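Local coordinates for fructose-bisphosphate aldolase (Slackia heliotrinireducens, PDB 4MOZ), which belongs to the DeoC/LacD family of aldolases and folds as a closed eight-stranded parallel TIM barrel, at residues 112-124 / 146-158. Numbering follows the deposited sequence.
Sequences TAQDDPYSPQLHD and YLGSEYEATMLAE
An ST turn at Ser-149, just before helix 152-168 of the TIM barrel, anchors the extended chain 115-121. Ser-149 OG accepts from Tyr-151 N, two residues on, and donates to Pro-117 O at 2.7 Å, so the hydroxyl ties the turn to the loop. Beside it, Glu-150 N donates to Asp-116 OD2 at 2.8 Å, on the anti side of the carboxylate. A water joins that same oxygen to Gly-148 O. Asp-116 OD1 receives Lys-182 N, so both carboxylate oxygens are held.

Tyr-151 OH donates to the syn lone pair of Asp-115 OD2 at 2.7 Å, with ring and carboxylate planes 84° apart. Pro-117 lays CB over one face of the Tyr-146 ring, a CH-pi contact 4.0 Å from the centroid. With CG anti to the backbone N (chi1 169°), Tyr-118 reaches over the first turns of the helix toward Glu-158. Selenomethionine Met-155 lies at the edge of the Tyr-118 ring: its CG packs on CD1, and its SE makes a Met-aromatic contact. Tyr-118 OH makes a weak hydrogen bond to Glu-158 OE2. Glu-158 OE1 takes Gln-121 N at 2.9 Å and also Tyr-143 OH.

The contact thus fastens the loop between strand 99-102 and helix 125-132 onto the start of helix 152-168, which follows strand 138-145. Ala-153 of a neighbouring subunit packs on Tyr-118 and Pro-120.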
loop_
_atom_site.group_PDB
_atom_site.type_symbol
_atom_site.label_atom_id
_atom_site.label_comp_id
_atom_site.label_asym_id
_atom_site.label_seq_id
_atom_site.Cartn_x
_atom_site.Cartn_y
_atom_site.Cartn_z
ATOM N N THR C 112 -3.058 -20.348 14.100
ATOM C CA THR C 112 -4.365 -19.944 13.577
ATOM C C THR C 112 -5.283 -19.353 14.647
ATOM O O THR C 112 -5.932 -18.328 14.415
ATOM C CB THR C 112 -5.060 -21.135 12.886
ATOM O OG1 THR C 112 -4.238 -21.581 11.801
ATOM C CG2 THR C 112 -6.454 -20.752 12.349
ATOM N N ALA C 113 -5.323 -19.998 15.813
ATOM C CA ALA C 113 -6.130 -19.537 16.951
ATOM C C ALA C 113 -5.819 -18.093 17.363
ATOM O O ALA C 113 -6.701 -17.380 17.848
ATOM C CB ALA C 113 -5.967 -20.484 18.136
ATOM N N GLN C 114 -4.568 -17.674 17.167
ATOM C CA GLN C 114 -4.152 -16.299 17.436
ATOM C C GLN C 114 -4.538 -15.375 16.281
ATOM O O GLN C 114 -5.135 -14.319 16.500
ATOM C CB GLN C 114 -2.640 -16.212 17.698
ATOM C CG GLN C 114 -2.143 -14.790 17.946
ATOM C CD GLN C 114 -0.627 -14.658 17.968
ATOM O OE1 GLN C 114 0.095 -15.628 18.206
ATOM N NE2 GLN C 114 -0.139 -13.443 17.733
ATOM N N ASP C 115 -4.182 -15.775 15.061
ATOM C CA ASP C 115 -4.456 -14.987 13.857
ATOM C C ASP C 115 -4.399 -15.892 12.628
ATOM O O ASP C 115 -3.557 -16.788 12.550
ATOM C CB ASP C 115 -3.437 -13.843 13.721
ATOM C CG ASP C 115 -3.924 -12.699 12.818
ATOM O OD1 ASP C 115 -5.148 -12.548 12.589
ATOM O OD2 ASP C 115 -3.063 -11.925 12.341
ATOM N N ASP C 116 -5.305 -15.660 11.681
ATOM C CA ASP C 116 -5.313 -16.378 10.408
ATOM C C ASP C 116 -3.966 -16.233 9.688
ATOM O O ASP C 116 -3.301 -15.210 9.831
ATOM C CB ASP C 116 -6.449 -15.863 9.517
ATOM C CG ASP C 116 -7.784 -16.525 9.815
ATOM O OD1 ASP C 116 -7.869 -17.389 10.715
ATOM O OD2 ASP C 116 -8.768 -16.180 9.136
ATOM N N PRO C 117 -3.563 -17.254 8.913
ATOM C CA PRO C 117 -2.235 -17.223 8.294
ATOM C C PRO C 117 -2.122 -16.292 7.087
ATOM O O PRO C 117 -3.091 -16.103 6.339
ATOM C CB PRO C 117 -2.022 -18.673 7.851
ATOM C CG PRO C 117 -3.402 -19.181 7.582
ATOM C CD PRO C 117 -4.302 -18.487 8.574
ATOM N N TYR C 118 -0.934 -15.715 6.927
ATOM C CA TYR C 118 -0.566 -14.983 5.730
ATOM C C TYR C 118 0.903 -15.257 5.396
ATOM O O TYR C 118 1.787 -15.087 6.239
ATOM C CB TYR C 118 -0.825 -13.478 5.899
ATOM C CG TYR C 118 -0.234 -12.621 4.791
ATOM C CD1 TYR C 118 -0.406 -12.962 3.447
ATOM C CD2 TYR C 118 0.482 -11.460 5.084
ATOM C CE1 TYR C 118 0.135 -12.189 2.435
ATOM C CE2 TYR C 118 1.023 -10.672 4.072
ATOM C CZ TYR C 118 0.850 -11.044 2.750
ATOM O OH TYR C 118 1.378 -10.281 1.730
ATOM N N SER C 119 1.147 -15.702 4.166
ATOM C CA SER C 119 2.508 -15.911 3.667
ATOM C C SER C 119 2.794 -14.918 2.533
ATOM O O SER C 119 2.208 -15.025 1.453
ATOM C CB SER C 119 2.697 -17.364 3.222
ATOM O OG SER C 119 3.963 -17.564 2.625
ATOM N N PRO C 120 3.682 -13.936 2.784
ATOM C CA PRO C 120 3.916 -12.835 1.854
ATOM C C PRO C 120 4.942 -13.154 0.771
ATOM O O PRO C 120 5.930 -13.842 1.038
ATOM C CB PRO C 120 4.484 -11.751 2.765
ATOM C CG PRO C 120 5.271 -12.517 3.772
ATOM C CD PRO C 120 4.490 -13.785 4.013
ATOM N N GLN C 121 4.717 -12.639 -0.438
ATOM C CA GLN C 121 5.739 -12.695 -1.472
ATOM C C GLN C 121 6.994 -12.022 -0.924
ATOM O O GLN C 121 6.934 -10.910 -0.411
ATOM C CB GLN C 121 5.271 -12.009 -2.749
ATOM C CG GLN C 121 6.250 -12.175 -3.900
ATOM C CD GLN C 121 5.693 -11.686 -5.222
ATOM O OE1 GLN C 121 4.478 -11.701 -5.440
ATOM N NE2 GLN C 121 6.579 -11.258 -6.119
ATOM N N LEU C 122 8.122 -12.714 -1.020
ATOM C CA LEU C 122 9.349 -12.298 -0.344
ATOM C C LEU C 122 10.174 -11.296 -1.137
ATOM O O LEU C 122 10.996 -10.593 -0.565
ATOM C CB LEU C 122 10.194 -13.522 0.016
ATOM C CG LEU C 122 9.523 -14.542 0.940
ATOM C CD1 LEU C 122 10.353 -15.817 1.051
ATOM C CD2 LEU C 122 9.241 -13.951 2.319
ATOM N N HIS C 123 9.947 -11.227 -2.445
ATOM C CA HIS C 123 10.688 -10.333 -3.342
ATOM C C HIS C 123 9.995 -10.336 -4.669
ATOM O O HIS C 123 9.142 -11.183 -4.914
ATOM C CB HIS C 123 12.125 -10.826 -3.515
ATOM C CG HIS C 123 12.216 -12.313 -3.754
ATOM N ND1 HIS C 123 11.962 -12.871 -4.954
ATOM C CD2 HIS C 123 12.495 -13.364 -2.881
ATOM C CE1 HIS C 123 12.088 -14.207 -4.861
ATOM N NE2 HIS C 123 12.413 -14.508 -3.592
ATOM N N ASP C 124 10.353 -9.413 -5.553
ATOM C CA ASP C 124 9.742 -9.391 -6.881
ATOM C C ASP C 124 10.257 -10.524 -7.783
ATOM O O ASP C 124 11.258 -11.186 -7.469
ATOM C CB ASP C 124 9.897 -8.015 -7.552
ATOM C CG ASP C 124 11.354 -7.590 -7.724
ATOM O OD1 ASP C 124 12.257 -8.455 -7.806
ATOM O OD2 ASP C 124 11.596 -6.368 -7.792
ATOM N N TYR C 146 -3.488 -19.617 1.433
ATOM C CA TYR C 146 -4.407 -20.137 2.441
ATOM C C TYR C 146 -5.797 -19.584 2.167
ATOM O O TYR C 146 -6.147 -18.499 2.624
ATOM C CB TYR C 146 -3.943 -19.800 3.870
ATOM C CG TYR C 146 -2.485 -20.121 4.113
ATOM C CD1 TYR C 146 -2.060 -21.435 4.337
ATOM C CD2 TYR C 146 -1.523 -19.115 4.095
ATOM C CE1 TYR C 146 -0.716 -21.728 4.542
ATOM C CE2 TYR C 146 -0.184 -19.398 4.298
ATOM C CZ TYR C 146 0.217 -20.699 4.519
ATOM O OH TYR C 146 1.554 -20.964 4.716
ATOM N N LEU C 147 -6.579 -20.323 1.388
ATOM C CA LEU C 147 -7.966 -19.945 1.135
ATOM C C LEU C 147 -8.734 -19.996 2.441
ATOM O O LEU C 147 -8.440 -20.825 3.302
ATOM C CB LEU C 147 -8.613 -20.871 0.101
ATOM C CG LEU C 147 -7.921 -20.990 -1.266
ATOM C CD1 LEU C 147 -8.690 -21.953 -2.165
ATOM C CD2 LEU C 147 -7.742 -19.640 -1.951
ATOM N N GLY C 148 -9.693 -19.090 2.599
ATOM C CA GLY C 148 -10.509 -19.044 3.807
ATOM C C GLY C 148 -9.855 -18.352 4.989
ATOM O O GLY C 148 -10.482 -18.195 6.035
ATOM N N SER C 149 -8.590 -17.960 4.838
ATOM C CA SER C 149 -7.931 -17.089 5.807
ATOM C C SER C 149 -8.486 -15.683 5.633
ATOM O O SER C 149 -8.884 -15.306 4.530
ATOM C CB SER C 149 -6.417 -17.069 5.575
ATOM O OG SER C 149 -5.786 -16.057 6.350
ATOM N N GLU C 150 -8.501 -14.899 6.707
ATOM C CA GLU C 150 -8.892 -13.491 6.600
ATOM C C GLU C 150 -7.933 -12.683 5.722
ATOM O O GLU C 150 -8.260 -11.577 5.304
ATOM C CB GLU C 150 -9.051 -12.855 7.983
ATOM C CG GLU C 150 -10.306 -13.341 8.692
ATOM C CD GLU C 150 -10.582 -12.637 10.003
ATOM O OE1 GLU C 150 -9.826 -11.708 10.367
ATOM O OE2 GLU C 150 -11.567 -13.023 10.666
ATOM N N TYR C 151 -6.764 -13.250 5.428
ATOM C CA TYR C 151 -5.802 -12.616 4.530
ATOM C C TYR C 151 -5.791 -13.237 3.127
ATOM O O TYR C 151 -4.875 -12.988 2.343
ATOM C CB TYR C 151 -4.404 -12.638 5.152
ATOM C CG TYR C 151 -4.357 -12.040 6.540
ATOM C CD1 TYR C 151 -4.376 -10.656 6.728
ATOM C CD2 TYR C 151 -4.299 -12.856 7.663
ATOM C CE1 TYR C 151 -4.337 -10.108 8.005
ATOM C CE2 TYR C 151 -4.258 -12.321 8.940
ATOM C CZ TYR C 151 -4.275 -10.950 9.110
ATOM O OH TYR C 151 -4.232 -10.431 10.382
ATOM N N GLU C 152 -6.822 -14.030 2.821
ATOM C CA GLU C 152 -6.992 -14.677 1.508
ATOM C C GLU C 152 -6.808 -13.702 0.341
ATOM O O GLU C 152 -6.118 -14.017 -0.629
ATOM C CB GLU C 152 -8.369 -15.347 1.412
ATOM C CG GLU C 152 -8.716 -15.933 0.044
ATOM C CD GLU C 152 -10.179 -16.350 -0.068
ATOM O OE1 GLU C 152 -10.525 -17.443 0.435
ATOM O OE2 GLU C 152 -10.981 -15.592 -0.668
ATOM N N ALA C 153 -7.416 -12.523 0.454
ATOM C CA ALA C 153 -7.410 -11.523 -0.617
ATOM C C ALA C 153 -6.007 -11.116 -1.061
ATOM O O ALA C 153 -5.732 -11.016 -2.260
ATOM C CB ALA C 153 -8.204 -10.294 -0.201
ATOM N N THR C 154 -5.131 -10.881 -0.087
ATOM C CA THR C 154 -3.757 -10.469 -0.359
ATOM C C THR C 154 -3.018 -11.544 -1.152
ATOM O O THR C 154 -2.316 -11.239 -2.120
ATOM C CB THR C 154 -3.000 -10.165 0.948
ATOM O OG1 THR C 154 -3.784 -9.275 1.752
ATOM C CG2 THR C 154 -1.649 -9.520 0.658
HETATM N N MSE C 155 -3.206 -12.800 -0.751
HETATM C CA MSE C 155 -2.545 -13.920 -1.398
HETATM C C MSE C 155 -3.128 -14.226 -2.774
HETATM O O MSE C 155 -2.377 -14.535 -3.702
HETATM C CB MSE C 155 -2.557 -15.147 -0.492
HETATM C CG MSE C 155 -1.562 -15.028 0.648
HETATM SE SE MSE C 155 -1.666 -16.477 1.935
HETATM C CE MSE C 155 -3.361 -16.014 2.794
ATOM N N LEU C 156 -4.449 -14.122 -2.915
ATOM C CA LEU C 156 -5.079 -14.235 -4.234
ATOM C C LEU C 156 -4.481 -13.241 -5.236
ATOM O O LEU C 156 -4.168 -13.611 -6.370
ATOM C CB LEU C 156 -6.602 -14.054 -4.151
ATOM C CG LEU C 156 -7.456 -15.226 -3.659
ATOM C CD1 LEU C 156 -8.912 -14.804 -3.500
ATOM C CD2 LEU C 156 -7.350 -16.429 -4.592
ATOM N N ALA C 157 -4.319 -11.991 -4.799
ATOM C CA ALA C 157 -3.789 -10.911 -5.635
ATOM C C ALA C 157 -2.326 -11.128 -5.996
ATOM O O ALA C 157 -1.932 -10.910 -7.140
ATOM C CB ALA C 157 -3.967 -9.568 -4.940
ATOM N N GLU C 158 -1.519 -11.546 -5.024
ATOM C CA GLU C 158 -0.114 -11.847 -5.297
ATOM C C GLU C 158 0.006 -13.036 -6.250
ATOM O O GLU C 158 0.748 -12.972 -7.229
ATOM C CB GLU C 158 0.674 -12.099 -4.003
ATOM C CG GLU C 158 0.900 -10.859 -3.150
ATOM C CD GLU C 158 1.737 -11.112 -1.901
ATOM O OE1 GLU C 158 2.076 -12.276 -1.592
ATOM O OE2 GLU C 158 2.064 -10.123 -1.211
HETATM O O HOH W 1 -10.907 -17.706 8.645
HETATM O O HOH W 2 3.973 -20.481 2.900
HETATM O O HOH W 3 2.667 -11.057 -7.314
HETATM O O HOH W 4 4.652 -9.364 -0.307
#